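Local structure of transcriptional regulator ComR (6HU8) at residues T13-Q18 with R39-E44; K51-A56 with K61-L66; V24-L27 with T33-Q36. The protein regulates competence in streptococci in response to a signalling peptide and probably binds DNA through its helix-turn-helix domain. All blocks are in the same frame, centred on the assembly; numbering follows the deposited sequence.

Overall arrangement
All three contacts lie in the N-terminal helical domain, their centres 23 to 29 Å from the centre of the chain. Contact 1 ties helix 3-17 to the end of helix 34-41. Contact 3, nested inside the loop that contact 1 closes, sets the start of helix 34-41 against helix 22-26, its centre about 11 Å from that of contact 1. Contact 2 follows in the chain and folds helix 63-67 back on helix 49-59, its centre about 12 Å from contact 1 and 14 Å from contact 3. Arg15 packs on Leu25, and Ile40 on Ile55; Tyr54 OH probably hydrogen-bonds Leu25 O at 2.7 Å. Residues of all three contacts, most of them in contact 3, also meet helix 139-152 of the tetratricopeptide region.

Contact 1: residues T13-Q18 with R39-E44; sequences TERECQ and RIEKGE
Arg15 carries its CG anti to the backbone N (chi1 -179°), runs straight as far as CD and then bends at chi3, which turns the NE edge of its guanidinium to Glu41. Glu41 answers with a chain extended beyond CG, sent out from the last turn of helix 34-41. The two side chains cross at about a right angle, yet their flat ends are nearly coplanar, 19° apart. The grip is side-on and two-pronged. Arg15 NE gives Glu41 OE2 an almost straight bond of 2.7 Å (174°) in the plane of the guanidinium, while Arg15 NH2 holds Glu41 OE1 at 2.9 Å along a more bent path. Each oxygen uses its syn lone pair.

Outside the pair, Arg15 NH1 donates to Met20 O, and Glu41 OE1 takes a second salt bridge from Arg22. Just beyond Glu41 the helix closes in a Schellman motif, with Gly43 at positive phi, Gly43 N bonded to Ile40 O at 3.0 Å and a weak bond from Glu44 N to Arg39 O. A comparable arginine-glutamate pair is known from 434 repressor, of the same cro/C1-type fold; here it fastens the first helix of the domain to the second helix of the helix-turn-helix unit. Both residues are buried, so opposite charges meet away from solvent: the paired bonds fix the rotation of both flat groups, and Arg22 would probably stabilise the carboxylate further in its charged form.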
ATOM      1  N   THR A  13     -16.607 -28.085  -5.444  1.00 40.39           N
ATOM      2  CA  THR A  13     -17.584 -29.090  -5.863  1.00 40.53           C
ATOM      3  C   THR A  13     -18.471 -28.547  -6.973  1.00 39.97           C
ATOM      4  O   THR A  13     -18.747 -29.245  -7.949  1.00 46.72           O
ATOM      5  CB  THR A  13     -18.450 -29.575  -4.686  1.00 39.41           C
ATOM      6  OG1 THR A  13     -17.620 -30.276  -3.758  1.00 38.44           O
ATOM      7  CG2 THR A  13     -19.534 -30.525  -5.166  1.00 39.38           C
ATOM      8  N   GLU A  14     -18.881 -27.295  -6.856  1.00 41.02           N
ATOM      9  CA  GLU A  14     -19.766 -26.715  -7.864  1.00 42.66           C
ATOM     10  C   GLU A  14     -19.040 -26.451  -9.187  1.00 44.73           C
ATOM     11  O   GLU A  14     -19.603 -26.665 -10.268  1.00 41.15           O
ATOM     12  CB  GLU A  14     -20.386 -25.423  -7.345  1.00 39.63           C
ATOM     13  CG  GLU A  14     -21.339 -24.767  -8.318  1.00 41.40           C
ATOM     14  CD  GLU A  14     -22.579 -25.607  -8.568  1.00 48.20           C
ATOM     15  OE1 GLU A  14     -23.046 -25.641  -9.728  1.00 47.63           O
ATOM     16  OE2 GLU A  14     -23.083 -26.229  -7.602  1.00 48.60           O
ATOM     17  N   ARG A  15     -17.801 -25.968  -9.100  1.00 37.91           N
ATOM     18  CA  ARG A  15     -16.985 -25.779 -10.293  1.00 39.72           C
ATOM     19  C   ARG A  15     -16.856 -27.095 -11.066  1.00 42.31           C
ATOM     20  O   ARG A  15     -17.054 -27.134 -12.290  1.00 40.90           O
ATOM     21  CB  ARG A  15     -15.592 -25.243  -9.923  1.00 39.43           C
ATOM     22  CG  ARG A  15     -14.703 -24.993 -11.141  1.00 38.38           C
ATOM     23  CD  ARG A  15     -13.326 -24.443 -10.794  1.00 36.69           C
ATOM     24  NE  ARG A  15     -12.589 -25.285  -9.848  1.00 38.62           N
ATOM     25  CZ  ARG A  15     -11.997 -26.438 -10.151  1.00 41.66           C
ATOM     26  NH1 ARG A  15     -12.078 -26.934 -11.381  1.00 38.60           N
ATOM     27  NH2 ARG A  15     -11.343 -27.118  -9.215  1.00 42.32           N
ATOM     28  N   GLU A  16     -16.519 -28.164 -10.348  1.00 40.38           N
ATOM     29  CA  GLU A  16     -16.331 -29.478 -10.966  1.00 43.86           C
ATOM     30  C   GLU A  16     -17.643 -30.012 -11.505  1.00 44.81           C
ATOM     31  O   GLU A  16     -17.695 -30.564 -12.593  1.00 47.18           O
ATOM     32  CB  GLU A  16     -15.737 -30.467  -9.967  1.00 45.62           C
ATOM     33  CG  GLU A  16     -14.239 -30.267  -9.771  1.00 47.27           C
ATOM     34  CD  GLU A  16     -13.682 -31.069  -8.611  1.00 52.25           C
ATOM     35  OE1 GLU A  16     -14.477 -31.708  -7.882  1.00 53.20           O
ATOM     36  OE2 GLU A  16     -12.443 -31.050  -8.430  1.00 56.81           O
ATOM     37  N   CYS A  17     -18.704 -29.824 -10.732  1.00 44.01           N
ATOM     38  CA  CYS A  17     -20.046 -30.177 -11.165  1.00 45.76           C
ATOM     39  C   CYS A  17     -20.348 -29.577 -12.539  1.00 44.60           C
ATOM     40  O   CYS A  17     -20.993 -30.203 -13.363  1.00 49.50           O
ATOM     41  CB  CYS A  17     -21.068 -29.690 -10.131  1.00 48.10           C
ATOM     42  SG  CYS A  17     -22.648 -30.521 -10.211  1.00 66.74           S
ATOM     43  N   GLN A  18     -19.874 -28.360 -12.789  1.00 40.10           N
ATOM     44  CA  GLN A  18     -20.102 -27.707 -14.083  1.00 42.58           C
ATOM     45  C   GLN A  18     -18.996 -28.029 -15.097  1.00 42.13           C
ATOM     46  O   GLN A  18     -18.944 -27.424 -16.172  1.00 41.42           O
ATOM     47  CB  GLN A  18     -20.218 -26.180 -13.917  1.00 38.82           C
ATOM     48  CG  GLN A  18     -21.329 -25.719 -12.933  1.00 37.25           C
ATOM     49  CD  GLN A  18     -21.526 -24.216 -12.923  1.00 39.74           C
ATOM     50  OE1 GLN A  18     -21.165 -23.522 -13.879  1.00 43.46           O
ATOM     51  NE2 GLN A  18     -22.102 -23.695 -11.839  1.00 36.51           N
ATOM     52  N   ARG A  39      -5.896 -21.728  -3.463  1.00 32.90           N
ATOM     53  CA  ARG A  39      -5.738 -21.564  -2.024  1.00 36.11           C
ATOM     54  C   ARG A  39      -7.108 -21.566  -1.340  1.00 35.19           C
ATOM     55  O   ARG A  39      -7.259 -22.069  -0.219  1.00 36.32           O
ATOM     56  CB  ARG A  39      -4.972 -20.265  -1.697  1.00 38.45           C
ATOM     57  CG  ARG A  39      -3.467 -20.365  -1.963  1.00 34.66           C
ATOM     58  CD  ARG A  39      -2.691 -19.163  -1.437  1.00 33.82           C
ATOM     59  NE  ARG A  39      -3.035 -17.915  -2.113  1.00 38.07           N
ATOM     60  CZ  ARG A  39      -2.416 -17.464  -3.199  1.00 38.23           C
ATOM     61  NH1 ARG A  39      -1.426 -18.174  -3.742  1.00 36.24           N
ATOM     62  NH2 ARG A  39      -2.793 -16.320  -3.753  1.00 34.59           N
ATOM     63  N   ILE A  40      -8.109 -21.017  -2.022  1.00 35.85           N
ATOM     64  CA  ILE A  40      -9.477 -21.030  -1.483  1.00 34.23           C
ATOM     65  C   ILE A  40     -10.009 -22.461  -1.455  1.00 38.17           C
ATOM     66  O   ILE A  40     -10.466 -22.939  -0.413  1.00 35.13           O
ATOM     67  CB  ILE A  40     -10.424 -20.118  -2.312  1.00 35.66           C
ATOM     68  CG1 ILE A  40     -10.056 -18.642  -2.117  1.00 35.52           C
ATOM     69  CG2 ILE A  40     -11.906 -20.395  -1.977  1.00 30.86           C
ATOM     70  CD1 ILE A  40     -10.781 -17.705  -3.070  1.00 35.78           C
ATOM     71  N   GLU A  41      -9.918 -23.163  -2.592  1.00 34.20           N
ATOM     72  CA  GLU A  41     -10.448 -24.525  -2.675  1.00 36.98           C
ATOM     73  C   GLU A  41      -9.731 -25.488  -1.735  1.00 39.84           C
ATOM     74  O   GLU A  41     -10.318 -26.483  -1.318  1.00 37.57           O
ATOM     75  CB  GLU A  41     -10.375 -25.058  -4.113  1.00 27.38           C
ATOM     76  CG  GLU A  41     -11.318 -24.302  -5.079  1.00 35.74           C
ATOM     77  CD  GLU A  41     -11.386 -24.913  -6.480  1.00 40.50           C
ATOM     78  OE1 GLU A  41     -10.550 -25.780  -6.803  1.00 42.57           O
ATOM     79  OE2 GLU A  41     -12.279 -24.523  -7.264  1.00 41.16           O
ATOM     80  N   LYS A  42      -8.484 -25.188  -1.376  1.00 39.39           N
ATOM     81  CA  LYS A  42      -7.730 -26.069  -0.481  1.00 38.54           C
ATOM     82  C   LYS A  42      -7.940 -25.707   0.988  1.00 39.36           C
ATOM     83  O   LYS A  42      -7.369 -26.344   1.863  1.00 42.15           O
ATOM     84  CB  LYS A  42      -6.231 -26.018  -0.794  1.00 42.89           C
ATOM     85  CG  LYS A  42      -5.782 -26.847  -1.986  1.00 51.20           C
ATOM     86  CD  LYS A  42      -4.302 -26.621  -2.262  1.00 49.49           C
ATOM     87  CE  LYS A  42      -3.694 -27.752  -3.071  1.00 60.57           C
ATOM     88  NZ  LYS A  42      -4.619 -28.278  -4.120  1.00 55.31           N
ATOM     89  N   GLY A  43      -8.730 -24.670   1.256  1.00 38.69           N
ATOM     90  CA  GLY A  43      -8.976 -24.237   2.626  1.00 37.55           C
ATOM     91  C   GLY A  43      -7.874 -23.345   3.188  1.00 39.47           C
ATOM     92  O   GLY A  43      -7.899 -22.997   4.365  1.00 36.14           O
ATOM     93  N   GLU A  44      -6.909 -22.955   2.356  1.00 35.22           N
ATOM     94  CA  GLU A  44      -5.790 -22.126   2.828  1.00 40.15           C
ATOM     95  C   GLU A  44      -6.150 -20.665   3.031  1.00 38.41           C
ATOM     96  O   GLU A  44      -5.593 -19.979   3.897  1.00 40.26           O
ATOM     97  CB  GLU A  44      -4.608 -22.231   1.858  1.00 39.10           C
ATOM     98  CG  GLU A  44      -4.030 -23.630   1.828  1.00 44.24           C
ATOM     99  CD  GLU A  44      -3.011 -23.816   0.730  1.00 47.75           C
ATOM    100  OE1 GLU A  44      -2.309 -22.836   0.413  1.00 48.01           O
ATOM    101  OE2 GLU A  44      -2.928 -24.938   0.176  1.00 60.53           O
TER

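Contact 2: residues K51-A56 with K61-L66; sequences KLSYIA and KSMADL
Met63, Ala56 and Leu66 bury the most surface here, where helix 63-67 folds back on helix 49-59. Met63 lies over the other helix: its CG rests on Ala56 CB at 3.8 Å and on Leu52 CG at 3.9 Å. The chain runs straight through chi2 (180°), which carries SD to 3.5 Å from Ser53 CA; the bend at chi3 then turns the CE methyl against Ser53 CB. Ala56 points its CB at the other segment, where the methyl meets both Met63 CG and Leu66 CD1, the latter at 4.0 Å. Leu66 works through a single branch: CD1 touches Ile55 CG2 at 3.8 Å, where the two side chains cross at about a right angle, and Leu52 CD1 at 3.9 Å, where they run past each other in opposite directions. Ile11 of helix 3-17 packs on both Leu52 and Ile55.

One backbone bond closes the turn, Lys61 N to Ala56 O at 3.0 Å. Next to it Ser62 is the N-cap of helix 63-67, and its N donates to Asp65 OD2 at 3.1 Å from above the carboxylate plane. Apolar side chains fill the interface of helices 49-59 and 63-67, so its fit rests on shape, while the Lys61-Ala56 bond fixes the turn.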
ATOM      1  N   LYS A  51     -13.851 -11.326  -4.249  1.00 36.12           N
ATOM      2  CA  LYS A  51     -13.523 -12.560  -4.940  1.00 36.54           C
ATOM      3  C   LYS A  51     -14.684 -13.582  -4.879  1.00 39.38           C
ATOM      4  O   LYS A  51     -14.960 -14.270  -5.868  1.00 37.57           O
ATOM      5  CB  LYS A  51     -12.211 -13.132  -4.390  1.00 36.10           C
ATOM      6  CG  LYS A  51     -11.056 -12.131  -4.579  1.00 41.68           C
ATOM      7  CD  LYS A  51      -9.691 -12.771  -4.749  1.00 47.01           C
ATOM      8  CE  LYS A  51      -8.594 -11.690  -4.868  1.00 39.06           C
ATOM      9  NZ  LYS A  51      -8.838 -10.693  -5.952  1.00 41.20           N
ATOM     10  N   LEU A  52     -15.392 -13.670  -3.754  1.00 36.54           N
ATOM     11  CA  LEU A  52     -16.535 -14.578  -3.707  1.00 32.49           C
ATOM     12  C   LEU A  52     -17.647 -14.111  -4.661  1.00 35.79           C
ATOM     13  O   LEU A  52     -18.300 -14.925  -5.318  1.00 35.73           O
ATOM     14  CB  LEU A  52     -17.089 -14.699  -2.283  1.00 35.40           C
ATOM     15  CG  LEU A  52     -18.143 -15.798  -2.118  1.00 35.18           C
ATOM     16  CD1 LEU A  52     -17.596 -17.182  -2.414  1.00 35.88           C
ATOM     17  CD2 LEU A  52     -18.753 -15.789  -0.715  1.00 41.91           C
ATOM     18  N   SER A  53     -17.853 -12.798  -4.737  1.00 34.92           N
ATOM     19  CA  SER A  53     -18.835 -12.220  -5.656  1.00 35.96           C
ATOM     20  C   SER A  53     -18.527 -12.604  -7.116  1.00 38.97           C
ATOM     21  O   SER A  53     -19.425 -12.907  -7.900  1.00 38.89           O
ATOM     22  CB  SER A  53     -18.860 -10.698  -5.497  1.00 40.09           C
ATOM     23  OG  SER A  53     -19.764 -10.116  -6.411  1.00 49.55           O
ATOM     24  N   TYR A  54     -17.246 -12.596  -7.471  1.00 36.04           N
ATOM     25  CA  TYR A  54     -16.837 -12.957  -8.825  1.00 34.46           C
ATOM     26  C   TYR A  54     -17.094 -14.445  -9.075  1.00 32.88           C
ATOM     27  O   TYR A  54     -17.659 -14.833 -10.108  1.00 34.25           O
ATOM     28  CB  TYR A  54     -15.356 -12.601  -9.048  1.00 33.70           C
ATOM     29  CG  TYR A  54     -14.790 -13.170 -10.346  1.00 34.11           C
ATOM     30  CD1 TYR A  54     -14.999 -12.518 -11.554  1.00 37.68           C
ATOM     31  CD2 TYR A  54     -14.078 -14.365 -10.357  1.00 34.58           C
ATOM     32  CE1 TYR A  54     -14.507 -13.038 -12.750  1.00 39.42           C
ATOM     33  CE2 TYR A  54     -13.569 -14.911 -11.573  1.00 30.97           C
ATOM     34  CZ  TYR A  54     -13.810 -14.232 -12.744  1.00 33.73           C
ATOM     35  OH  TYR A  54     -13.338 -14.705 -13.923  1.00 36.93           O
ATOM     36  N   ILE A  55     -16.674 -15.272  -8.119  1.00 29.76           N
ATOM     37  CA  ILE A  55     -16.782 -16.720  -8.227  1.00 32.01           C
ATOM     38  C   ILE A  55     -18.241 -17.119  -8.376  1.00 35.25           C
ATOM     39  O   ILE A  55     -18.585 -17.975  -9.211  1.00 33.72           O
ATOM     40  CB  ILE A  55     -16.154 -17.434  -6.997  1.00 31.88           C
ATOM     41  CG1 ILE A  55     -14.621 -17.317  -7.042  1.00 35.14           C
ATOM     42  CG2 ILE A  55     -16.579 -18.901  -6.930  1.00 30.48           C
ATOM     43  CD1 ILE A  55     -13.920 -17.815  -5.778  1.00 31.85           C
ATOM     44  N   ALA A  56     -19.104 -16.482  -7.587  1.00 32.53           N
ATOM     45  CA  ALA A  56     -20.526 -16.795  -7.658  1.00 34.77           C
ATOM     46  C   ALA A  56     -21.097 -16.374  -9.011  1.00 31.14           C
ATOM     47  O   ALA A  56     -21.905 -17.094  -9.589  1.00 36.98           O
ATOM     48  CB  ALA A  56     -21.287 -16.132  -6.506  1.00 33.58           C
ATOM     49  N   LYS A  61     -24.421 -18.696  -9.488  1.00 37.21           N
ATOM     50  CA  LYS A  61     -25.002 -18.884  -8.154  1.00 36.78           C
ATOM     51  C   LYS A  61     -25.121 -17.561  -7.413  1.00 39.99           C
ATOM     52  O   LYS A  61     -24.515 -16.555  -7.808  1.00 37.81           O
ATOM     53  CB  LYS A  61     -24.144 -19.854  -7.340  1.00 36.43           C
ATOM     54  CG  LYS A  61     -24.028 -21.222  -7.969  1.00 41.62           C
ATOM     55  CD  LYS A  61     -25.382 -21.919  -7.944  1.00 40.50           C
ATOM     56  CE  LYS A  61     -25.283 -23.375  -8.308  1.00 41.58           C
ATOM     57  NZ  LYS A  61     -26.626 -24.000  -8.215  1.00 49.81           N
ATOM     58  N   SER A  62     -25.882 -17.540  -6.325  1.00 40.84           N
ATOM     59  CA  SER A  62     -25.790 -16.379  -5.436  1.00 43.60           C
ATOM     60  C   SER A  62     -24.761 -16.715  -4.367  1.00 39.73           C
ATOM     61  O   SER A  62     -24.492 -17.890  -4.111  1.00 40.08           O
ATOM     62  CB  SER A  62     -27.138 -16.024  -4.811  1.00 44.22           C
ATOM     63  OG  SER A  62     -27.322 -16.706  -3.583  1.00 44.70           O
ATOM     64  N   MET A  63     -24.192 -15.699  -3.738  1.00 39.82           N
ATOM     65  CA  MET A  63     -23.123 -15.935  -2.784  1.00 37.94           C
ATOM     66  C   MET A  63     -23.614 -16.719  -1.599  1.00 38.21           C
ATOM     67  O   MET A  63     -22.892 -17.555  -1.080  1.00 40.61           O
ATOM     68  CB  MET A  63     -22.511 -14.622  -2.331  1.00 36.77           C
ATOM     69  CG  MET A  63     -21.428 -14.125  -3.286  1.00 36.18           C
ATOM     70  SD  MET A  63     -20.738 -12.567  -2.709  1.00 48.91           S
ATOM     71  CE  MET A  63     -21.927 -11.378  -3.368  1.00 39.18           C
ATOM     72  N   ALA A  64     -24.836 -16.427  -1.159  1.00 36.80           N
ATOM     73  CA  ALA A  64     -25.485 -17.218  -0.125  1.00 43.18           C
ATOM     74  C   ALA A  64     -25.467 -18.723  -0.460  1.00 46.28           C
ATOM     75  O   ALA A  64     -25.267 -19.557   0.430  1.00 45.47           O
ATOM     76  CB  ALA A  64     -26.901 -16.732   0.079  1.00 42.52           C
ATOM     77  N   ASP A  65     -25.651 -19.068  -1.738  1.00 47.00           N
ATOM     78  CA  ASP A  65     -25.610 -20.480  -2.169  1.00 47.22           C
ATOM     79  C   ASP A  65     -24.279 -21.125  -1.817  1.00 50.02           C
ATOM     80  O   ASP A  65     -24.231 -22.225  -1.282  1.00 55.02           O
ATOM     81  CB  ASP A  65     -25.820 -20.631  -3.688  1.00 48.33           C
ATOM     82  CG  ASP A  65     -27.191 -20.157  -4.155  1.00 51.59           C
ATOM     83  OD1 ASP A  65     -28.064 -19.912  -3.291  1.00 52.15           O
ATOM     84  OD2 ASP A  65     -27.391 -20.045  -5.399  1.00 54.06           O
ATOM     85  N   LEU A  66     -23.189 -20.443  -2.152  1.00 48.75           N
ATOM     86  CA  LEU A  66     -21.859 -21.008  -1.978  1.00 48.28           C
ATOM     87  C   LEU A  66     -21.488 -21.088  -0.506  1.00 51.87           C
ATOM     88  O   LEU A  66     -20.621 -21.866  -0.108  1.00 55.35           O
ATOM     89  CB  LEU A  66     -20.819 -20.170  -2.721  1.00 45.54           C
ATOM     90  CG  LEU A  66     -20.828 -20.263  -4.241  1.00 44.71           C
ATOM     91  CD1 LEU A  66     -19.745 -19.373  -4.803  1.00 40.13           C
ATOM     92  CD2 LEU A  66     -20.653 -21.711  -4.710  1.00 44.04           C
TER

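Contact 3: residues V24-L27 with T33-Q36; sequences VLCL and TVRQ
Cys26 SG meets the backbone of Thr33 across the turn of the helix-turn-helix motif, where helix 22-26 gives way to helix 34-41, the one that by the cro/C1-type fold would be the recognition helix. Leu27, at positive phi, is the first residue past helix 22-26, and the chain returns at Thr33, whose CA is 5.7 Å from Cys26 CA.

Contact between the segments is by van der Waals packing of one sulfur on backbone. Cys26 places SG beside its own backbone N (chi1 -68°), and from there SG lies 3.5 Å from Thr33 O and 3.7 Å from Val34 N. The Val34 CG2 methyl stands farther off, 4.3 Å from the same sulfur, as the apolar part of the contact. No hydrogen bond crosses.

Polar bonds link residues 33-36 to helix 139-152. Thr33 OG1 is hydrogen-bonded to Asp147 and Gln36 OE1 to Gln151, while Arg35 forms salt bridges with Glu146 and Asp147, so the start of this helix is held against helix 139-152 in the peptide-free protein. That is consistent with a helix not available to DNA in this state.

Within 33-36, Thr33 and Gln36 make a capping box: Gln36 N donates to Thr33 OG1 at 3.2 Å, and Thr33 N reaches Gln36 OE1 at 2.9 Å from above the amide carbonyl plane, 49° out of it.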
ATOM      1  N   VAL A  24     -10.679 -21.584 -16.806  1.00 34.46           N
ATOM      2  CA  VAL A  24     -11.948 -21.089 -17.363  1.00 33.36           C
ATOM      3  C   VAL A  24     -12.665 -20.193 -16.347  1.00 34.64           C
ATOM      4  O   VAL A  24     -13.111 -19.091 -16.676  1.00 33.62           O
ATOM      5  CB  VAL A  24     -12.874 -22.237 -17.786  1.00 37.85           C
ATOM      6  CG1 VAL A  24     -14.303 -21.729 -18.056  1.00 37.73           C
ATOM      7  CG2 VAL A  24     -12.313 -22.947 -19.036  1.00 39.57           C
ATOM      8  N   LEU A  25     -12.758 -20.651 -15.107  1.00 35.10           N
ATOM      9  CA  LEU A  25     -13.423 -19.834 -14.082  1.00 31.51           C
ATOM     10  C   LEU A  25     -12.712 -18.475 -13.956  1.00 35.25           C
ATOM     11  O   LEU A  25     -13.359 -17.414 -13.930  1.00 31.77           O
ATOM     12  CB  LEU A  25     -13.462 -20.576 -12.739  1.00 32.21           C
ATOM     13  CG  LEU A  25     -14.455 -19.988 -11.709  1.00 35.05           C
ATOM     14  CD1 LEU A  25     -15.000 -21.081 -10.790  1.00 36.80           C
ATOM     15  CD2 LEU A  25     -13.823 -18.885 -10.893  1.00 36.55           C
ATOM     16  N   CYS A  26     -11.378 -18.487 -13.931  1.00 30.80           N
ATOM     17  CA  CYS A  26     -10.643 -17.267 -13.624  1.00 30.60           C
ATOM     18  C   CYS A  26     -10.521 -16.285 -14.792  1.00 33.56           C
ATOM     19  O   CYS A  26     -10.107 -15.135 -14.590  1.00 31.08           O
ATOM     20  CB  CYS A  26      -9.250 -17.610 -13.098  1.00 31.38           C
ATOM     21  SG  CYS A  26      -9.294 -18.411 -11.465  1.00 36.46           S
ATOM     22  N   LEU A  27     -10.896 -16.722 -15.992  1.00 32.43           N
ATOM     23  CA  LEU A  27     -10.821 -15.877 -17.199  1.00 34.21           C
ATOM     24  C   LEU A  27      -9.467 -15.187 -17.297  1.00 35.63           C
ATOM     25  O   LEU A  27      -8.443 -15.869 -17.253  1.00 36.21           O
ATOM     26  CB  LEU A  27     -11.964 -14.852 -17.223  1.00 36.96           C
ATOM     27  CG  LEU A  27     -13.352 -15.526 -17.269  1.00 38.72           C
ATOM     28  CD1 LEU A  27     -14.486 -14.494 -17.144  1.00 40.88           C
ATOM     29  CD2 LEU A  27     -13.542 -16.374 -18.520  1.00 39.70           C
ATOM     30  N   THR A  33      -7.213 -15.039  -9.632  1.00 32.65           N
ATOM     31  CA  THR A  33      -6.177 -15.787 -10.344  1.00 33.47           C
ATOM     32  C   THR A  33      -6.291 -17.262 -10.013  1.00 35.30           C
ATOM     33  O   THR A  33      -6.945 -17.653  -9.040  1.00 32.86           O
ATOM     34  CB  THR A  33      -4.756 -15.305  -9.998  1.00 37.35           C
ATOM     35  OG1 THR A  33      -4.451 -15.641  -8.637  1.00 34.89           O
ATOM     36  CG2 THR A  33      -4.633 -13.782 -10.189  1.00 35.94           C
ATOM     37  N   VAL A  34      -5.634 -18.089 -10.811  1.00 33.11           N
ATOM     38  CA  VAL A  34      -5.686 -19.511 -10.579  1.00 33.51           C
ATOM     39  C   VAL A  34      -5.133 -19.859  -9.194  1.00 32.43           C
ATOM     40  O   VAL A  34      -5.710 -20.684  -8.487  1.00 31.15           O
ATOM     41  CB  VAL A  34      -4.918 -20.266 -11.701  1.00 30.28           C
ATOM     42  CG1 VAL A  34      -4.644 -21.692 -11.301  1.00 32.96           C
ATOM     43  CG2 VAL A  34      -5.739 -20.191 -12.999  1.00 31.90           C
ATOM     44  N   ARG A  35      -4.029 -19.228  -8.789  1.00 28.78           N
ATOM     45  CA  ARG A  35      -3.424 -19.614  -7.516  1.00 30.56           C
ATOM     46  C   ARG A  35      -4.273 -19.116  -6.339  1.00 35.21           C
ATOM     47  O   ARG A  35      -4.349 -19.780  -5.306  1.00 32.43           O
ATOM     48  CB  ARG A  35      -1.997 -19.084  -7.404  1.00 32.21           C
ATOM     49  CG  ARG A  35      -1.013 -19.795  -8.329  1.00 31.73           C
ATOM     50  CD  ARG A  35       0.410 -19.293  -8.107  1.00 36.13           C
ATOM     51  NE  ARG A  35       0.569 -17.926  -8.585  1.00 36.74           N
ATOM     52  CZ  ARG A  35       1.700 -17.227  -8.525  1.00 41.02           C
ATOM     53  NH1 ARG A  35       2.804 -17.762  -8.010  1.00 40.09           N
ATOM     54  NH2 ARG A  35       1.725 -15.987  -8.985  1.00 36.46           N
ATOM     55  N   GLN A  36      -4.907 -17.959  -6.512  1.00 29.22           N
ATOM     56  CA  GLN A  36      -5.891 -17.463  -5.538  1.00 33.79           C
ATOM     57  C   GLN A  36      -7.037 -18.461  -5.376  1.00 32.75           C
ATOM     58  O   GLN A  36      -7.419 -18.803  -4.263  1.00 34.95           O
ATOM     59  CB  GLN A  36      -6.433 -16.096  -5.970  1.00 33.61           C
ATOM     60  CG  GLN A  36      -5.493 -14.917  -5.675  1.00 33.42           C
ATOM     61  CD  GLN A  36      -5.901 -13.672  -6.402  1.00 32.29           C
ATOM     62  OE1 GLN A  36      -6.905 -13.666  -7.116  1.00 35.40           O
ATOM     63  NE2 GLN A  36      -5.130 -12.603  -6.239  1.00 31.75           N
TER